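Long-range contact in fatty acid synthase 1, isoform A (Drosophila melanogaster, PDB 6FN6), which probably builds long-chain saturated fatty acids from acetyl-CoA and malonyl-CoA with NADPH, this chain being its dehydratase, enoylreductase and ketoreductase region: residues G509-K521 against L536-W550. Numbering follows the deposited sequence.
Sequences GKLARLVFVQDAK and LEKDLISNVLKNGAW
Arg513 reaches across to Asp539, its NE 2.9 Å from OD1 in a salt bridge that lies near the guanidinium plane but meets the carboxylate from above its own plane. A bend at chi2 (-69°) folds the arginine chain back, and NH1 then bonds the carbonyl oxygens of Lys510 and Ala512, both in the guanidinium plane, while Ile541 CG2 rests over one face. Cut back to an alanine, this position would probably leave Asp539 to Arg452 alone and cost the Lys510 and Ala512 carbonyls their side-chain donor.

Next along, Asn543 ND2 gives a bond to Leu514 O (3.0 Å) and another to Leu540 O (2.8 Å), so the amide ties strand 512-517 to the loop that leads into strand 542-546. Backbone bonds alternate beyond it: Phe516 N to Asn543 O, Leu545 N to Phe516 O (2.7 Å), Gln518 N to Leu545 O.

On one face Val515 CG2 meets Leu536 CD2 at 3.9 Å, and Val517 lies alongside Leu545, whose CD1 sits over the centre of the Trp550 ring; Tyr532 of helix 530-536 packs on both valines. On the other, Leu514 and Ser542 touch Met500 of helix 496-504.

Strands 512-517 and 542-546, joined through helix 530-536, run parallel, their axes 4.7 Å apart at closest approach: a beta-alpha-beta crossover of the Rossmann-like pseudo-ketoreductase subdomain.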
loop_
_atom_site.group_PDB
_atom_site.type_symbol
_atom_site.label_atom_id
_atom_site.label_comp_id
_atom_site.label_asym_id
_atom_site.label_seq_id
_atom_site.Cartn_x
_atom_site.Cartn_y
_atom_site.Cartn_z
ATOM N N GLY A 509 -78.522 -4.583 -2.752
ATOM C CA GLY A 509 -78.201 -5.461 -1.647
ATOM C C GLY A 509 -78.613 -4.892 -0.306
ATOM O O GLY A 509 -78.802 -5.634 0.658
ATOM N N LYS A 510 -78.743 -3.569 -0.237
ATOM C CA LYS A 510 -79.162 -2.908 0.994
ATOM C C LYS A 510 -80.521 -3.421 1.462
ATOM O O LYS A 510 -80.870 -3.299 2.635
ATOM C CB LYS A 510 -79.255 -1.391 0.793
ATOM C CG LYS A 510 -80.199 -0.978 -0.341
ATOM C CD LYS A 510 -80.211 0.528 -0.574
ATOM C CE LYS A 510 -81.282 0.917 -1.591
ATOM N NZ LYS A 510 -81.877 2.258 -1.321
ATOM N N LEU A 511 -81.286 -3.991 0.537
ATOM C CA LEU A 511 -82.630 -4.468 0.839
ATOM C C LEU A 511 -82.663 -5.921 1.319
ATOM O O LEU A 511 -83.736 -6.456 1.602
ATOM C CB LEU A 511 -83.520 -4.315 -0.396
ATOM C CG LEU A 511 -83.731 -2.891 -0.927
ATOM C CD1 LEU A 511 -84.837 -2.877 -1.976
ATOM C CD2 LEU A 511 -84.024 -1.886 0.185
ATOM N N ALA A 512 -81.500 -6.563 1.394
ATOM C CA ALA A 512 -81.442 -7.981 1.743
ATOM C C ALA A 512 -81.178 -8.195 3.233
ATOM O O ALA A 512 -80.512 -7.382 3.879
ATOM C CB ALA A 512 -80.369 -8.684 0.916
ATOM N N ARG A 513 -81.698 -9.299 3.764
ATOM C CA ARG A 513 -81.486 -9.675 5.161
ATOM C C ARG A 513 -81.162 -11.165 5.257
ATOM O O ARG A 513 -81.984 -12.006 4.898
ATOM C CB ARG A 513 -82.717 -9.352 6.011
ATOM C CG ARG A 513 -83.172 -7.901 5.959
ATOM C CD ARG A 513 -82.183 -6.964 6.638
ATOM N NE ARG A 513 -82.653 -5.579 6.635
ATOM C CZ ARG A 513 -82.421 -4.702 5.662
ATOM N NH1 ARG A 513 -81.725 -5.056 4.588
ATOM N NH2 ARG A 513 -82.892 -3.466 5.757
ATOM N N LEU A 514 -79.973 -11.487 5.762
ATOM C CA LEU A 514 -79.523 -12.877 5.830
ATOM C C LEU A 514 -79.993 -13.572 7.102
ATOM O O LEU A 514 -79.733 -13.111 8.214
ATOM C CB LEU A 514 -77.997 -12.946 5.746
ATOM C CG LEU A 514 -77.371 -14.329 5.953
ATOM C CD1 LEU A 514 -77.891 -15.326 4.927
ATOM C CD2 LEU A 514 -75.862 -14.232 5.884
ATOM N N VAL A 515 -80.679 -14.696 6.920
ATOM C CA VAL A 515 -81.127 -15.528 8.030
ATOM C C VAL A 515 -80.413 -16.874 7.946
ATOM O O VAL A 515 -80.815 -17.758 7.189
ATOM C CB VAL A 515 -82.658 -15.692 8.020
ATOM C CG1 VAL A 515 -83.127 -16.497 9.223
ATOM C CG2 VAL A 515 -83.330 -14.327 7.997
ATOM N N PHE A 516 -79.342 -17.011 8.722
ATOM C CA PHE A 516 -78.479 -18.187 8.657
ATOM C C PHE A 516 -78.714 -19.109 9.854
ATOM O O PHE A 516 -78.512 -18.711 11.001
ATOM C CB PHE A 516 -77.010 -17.757 8.602
ATOM C CG PHE A 516 -76.075 -18.846 8.165
ATOM C CD1 PHE A 516 -75.597 -19.777 9.071
ATOM C CD2 PHE A 516 -75.657 -18.923 6.849
ATOM C CE1 PHE A 516 -74.731 -20.776 8.667
ATOM C CE2 PHE A 516 -74.789 -19.917 6.440
ATOM C CZ PHE A 516 -74.325 -20.843 7.349
ATOM N N VAL A 517 -79.133 -20.340 9.584
ATOM C CA VAL A 517 -79.437 -21.296 10.644
ATOM C C VAL A 517 -78.629 -22.577 10.458
ATOM O O VAL A 517 -78.869 -23.344 9.527
ATOM C CB VAL A 517 -80.949 -21.607 10.685
ATOM C CG1 VAL A 517 -81.267 -22.574 11.810
ATOM C CG2 VAL A 517 -81.759 -20.324 10.828
ATOM N N GLN A 518 -77.683 -22.812 11.362
ATOM C CA GLN A 518 -76.812 -23.979 11.268
ATOM C C GLN A 518 -77.593 -25.275 11.443
ATOM O O GLN A 518 -77.509 -26.176 10.610
ATOM C CB GLN A 518 -75.697 -23.907 12.313
ATOM C CG GLN A 518 -74.766 -22.718 12.159
ATOM C CD GLN A 518 -73.525 -22.840 13.025
ATOM O OE1 GLN A 518 -73.387 -23.788 13.798
ATOM N NE2 GLN A 518 -72.615 -21.881 12.897
ATOM N N ASP A 519 -78.355 -25.363 12.528
ATOM C CA ASP A 519 -79.085 -26.584 12.845
ATOM C C ASP A 519 -80.258 -26.749 11.883
ATOM O O ASP A 519 -81.122 -25.875 11.799
ATOM C CB ASP A 519 -79.583 -26.554 14.290
ATOM C CG ASP A 519 -79.931 -27.933 14.808
ATOM O OD1 ASP A 519 -79.934 -28.883 13.998
ATOM O OD2 ASP A 519 -80.202 -28.067 16.021
ATOM N N ALA A 520 -80.297 -27.868 11.166
ATOM C CA ALA A 520 -81.340 -28.077 10.168
ATOM C C ALA A 520 -82.688 -28.392 10.813
ATOM O O ALA A 520 -83.730 -28.276 10.169
ATOM C CB ALA A 520 -80.940 -29.197 9.220
ATOM N N LYS A 521 -82.666 -28.795 12.080
ATOM C CA LYS A 521 -83.901 -29.046 12.816
ATOM C C LYS A 521 -84.254 -27.798 13.621
ATOM O O LYS A 521 -83.735 -27.579 14.715
ATOM C CB LYS A 521 -83.777 -30.278 13.718
ATOM C CG LYS A 521 -82.715 -30.177 14.787
ATOM C CD LYS A 521 -82.133 -31.538 15.117
ATOM C CE LYS A 521 -80.888 -31.415 15.976
ATOM N NZ LYS A 521 -80.291 -32.745 16.281
ATOM N N LEU A 536 -85.774 -10.763 14.104
ATOM C CA LEU A 536 -85.857 -10.104 12.813
ATOM C C LEU A 536 -86.444 -8.706 12.963
ATOM O O LEU A 536 -86.376 -7.895 12.041
ATOM C CB LEU A 536 -86.692 -10.937 11.843
ATOM C CG LEU A 536 -86.170 -12.351 11.574
ATOM C CD1 LEU A 536 -87.098 -13.096 10.633
ATOM C CD2 LEU A 536 -84.752 -12.327 11.018
ATOM N N GLU A 537 -87.001 -8.421 14.136
ATOM C CA GLU A 537 -87.507 -7.088 14.442
ATOM C C GLU A 537 -86.365 -6.106 14.686
ATOM O O GLU A 537 -86.590 -4.903 14.822
ATOM C CB GLU A 537 -88.428 -7.131 15.662
ATOM C CG GLU A 537 -89.859 -7.528 15.342
ATOM C CD GLU A 537 -90.715 -7.651 16.587
ATOM O OE1 GLU A 537 -91.851 -8.160 16.481
ATOM O OE2 GLU A 537 -90.248 -7.245 17.673
ATOM N N LYS A 538 -85.142 -6.623 14.738
ATOM C CA LYS A 538 -83.953 -5.789 14.887
ATOM C C LYS A 538 -83.495 -5.249 13.537
ATOM O O LYS A 538 -82.826 -4.219 13.462
ATOM C CB LYS A 538 -82.825 -6.590 15.533
ATOM C CG LYS A 538 -83.210 -7.235 16.843
ATOM C CD LYS A 538 -82.006 -7.841 17.526
ATOM C CE LYS A 538 -82.377 -8.507 18.837
ATOM N NZ LYS A 538 -81.257 -9.346 19.346
ATOM N N ASP A 539 -83.876 -5.952 12.475
ATOM C CA ASP A 539 -83.578 -5.534 11.112
ATOM C C ASP A 539 -82.068 -5.540 10.852
ATOM O O ASP A 539 -81.538 -4.658 10.171
ATOM C CB ASP A 539 -84.164 -4.146 10.840
ATOM C CG ASP A 539 -84.338 -3.868 9.360
ATOM O OD1 ASP A 539 -84.605 -4.825 8.601
ATOM O OD2 ASP A 539 -84.211 -2.693 8.956
ATOM N N LEU A 540 -81.388 -6.542 11.402
ATOM C CA LEU A 540 -79.969 -6.756 11.132
ATOM C C LEU A 540 -79.815 -7.514 9.819
ATOM O O LEU A 540 -80.595 -8.420 9.531
ATOM C CB LEU A 540 -79.311 -7.535 12.271
ATOM C CG LEU A 540 -79.460 -6.960 13.683
ATOM C CD1 LEU A 540 -78.788 -7.876 14.691
ATOM C CD2 LEU A 540 -78.888 -5.549 13.773
ATOM N N ILE A 541 -78.814 -7.154 9.021
ATOM C CA ILE A 541 -78.636 -7.801 7.726
ATOM C C ILE A 541 -78.057 -9.198 7.915
ATOM O O ILE A 541 -78.261 -10.077 7.078
ATOM C CB ILE A 541 -77.756 -6.957 6.780
ATOM C CG1 ILE A 541 -76.328 -6.814 7.310
ATOM C CG2 ILE A 541 -78.369 -5.579 6.579
ATOM C CD1 ILE A 541 -75.347 -6.370 6.243
ATOM N N SER A 542 -77.340 -9.400 9.018
ATOM C CA SER A 542 -76.743 -10.697 9.317
ATOM C C SER A 542 -77.327 -11.313 10.587
ATOM O O SER A 542 -77.206 -10.750 11.674
ATOM C CB SER A 542 -75.227 -10.557 9.457
ATOM O OG SER A 542 -74.634 -11.806 9.761
ATOM N N ASN A 543 -77.950 -12.479 10.435
ATOM C CA ASN A 543 -78.563 -13.193 11.553
ATOM C C ASN A 543 -78.152 -14.661 11.547
ATOM O O ASN A 543 -78.559 -15.423 10.673
ATOM C CB ASN A 543 -80.089 -13.082 11.491
ATOM C CG ASN A 543 -80.567 -11.648 11.473
ATOM O OD1 ASN A 543 -80.791 -11.041 12.522
ATOM N ND2 ASN A 543 -80.725 -11.093 10.274
ATOM N N VAL A 544 -77.336 -15.048 12.521
ATOM C CA VAL A 544 -76.801 -16.402 12.583
ATOM C C VAL A 544 -77.313 -17.121 13.827
ATOM O O VAL A 544 -77.135 -16.639 14.945
ATOM C CB VAL A 544 -75.264 -16.389 12.560
ATOM C CG1 VAL A 544 -74.719 -17.812 12.511
ATOM C CG2 VAL A 544 -74.752 -15.565 11.385
ATOM N N LEU A 545 -77.950 -18.271 13.629
ATOM C CA LEU A 545 -78.444 -19.072 14.745
ATOM C C LEU A 545 -77.521 -20.255 15.013
ATOM O O LEU A 545 -77.388 -21.151 14.180
ATOM C CB LEU A 545 -79.867 -19.567 14.463
ATOM C CG LEU A 545 -80.588 -20.292 15.606
ATOM C CD1 LEU A 545 -80.695 -19.418 16.844
ATOM C CD2 LEU A 545 -81.971 -20.737 15.164
ATOM N N LYS A 546 -76.874 -20.240 16.174
ATOM C CA LYS A 546 -75.952 -21.302 16.559
ATOM C C LYS A 546 -76.227 -21.756 17.993
ATOM O O LYS A 546 -75.984 -21.015 18.944
ATOM C CB LYS A 546 -74.501 -20.840 16.411
ATOM C CG LYS A 546 -73.483 -21.948 16.616
ATOM C CD LYS A 546 -72.061 -21.447 16.426
ATOM C CE LYS A 546 -71.044 -22.540 16.718
ATOM N NZ LYS A 546 -69.645 -22.029 16.689
ATOM N N ASN A 547 -76.743 -22.972 18.135
ATOM C CA ASN A 547 -77.113 -23.518 19.439
ATOM C C ASN A 547 -78.099 -22.613 20.170
ATOM O O ASN A 547 -77.831 -22.157 21.281
ATOM C CB ASN A 547 -75.870 -23.727 20.311
ATOM C CG ASN A 547 -74.999 -24.872 19.827
ATOM O OD1 ASN A 547 -75.324 -26.043 20.026
ATOM N ND2 ASN A 547 -73.876 -24.538 19.200
ATOM N N GLY A 548 -79.241 -22.359 19.541
ATOM C CA GLY A 548 -80.335 -21.667 20.196
ATOM C C GLY A 548 -80.143 -20.173 20.367
ATOM O O GLY A 548 -81.053 -19.481 20.826
ATOM N N ALA A 549 -78.969 -19.671 19.994
ATOM C CA ALA A 549 -78.655 -18.258 20.183
ATOM C C ALA A 549 -78.406 -17.549 18.858
ATOM O O ALA A 549 -77.633 -18.018 18.021
ATOM C CB ALA A 549 -77.442 -18.107 21.088
ATOM N N TRP A 550 -79.076 -16.415 18.677
ATOM C CA TRP A 550 -78.841 -15.562 17.524
ATOM C C TRP A 550 -77.552 -14.780 17.721
ATOM O O TRP A 550 -77.213 -14.401 18.842
ATOM C CB TRP A 550 -80.014 -14.606 17.309
ATOM C CG TRP A 550 -81.255 -15.287 16.824
ATOM C CD1 TRP A 550 -82.391 -15.524 17.537
ATOM C CD2 TRP A 550 -81.486 -15.814 15.510
ATOM N NE1 TRP A 550 -83.316 -16.168 16.752
ATOM C CE2 TRP A 550 -82.786 -16.355 15.503
ATOM C CE3 TRP A 550 -80.722 -15.876 14.340
ATOM C CZ2 TRP A 550 -83.338 -16.954 14.373
ATOM C CZ3 TRP A 550 -81.273 -16.470 13.219
ATOM C CH2 TRP A 550 -82.568 -17.003 13.245
#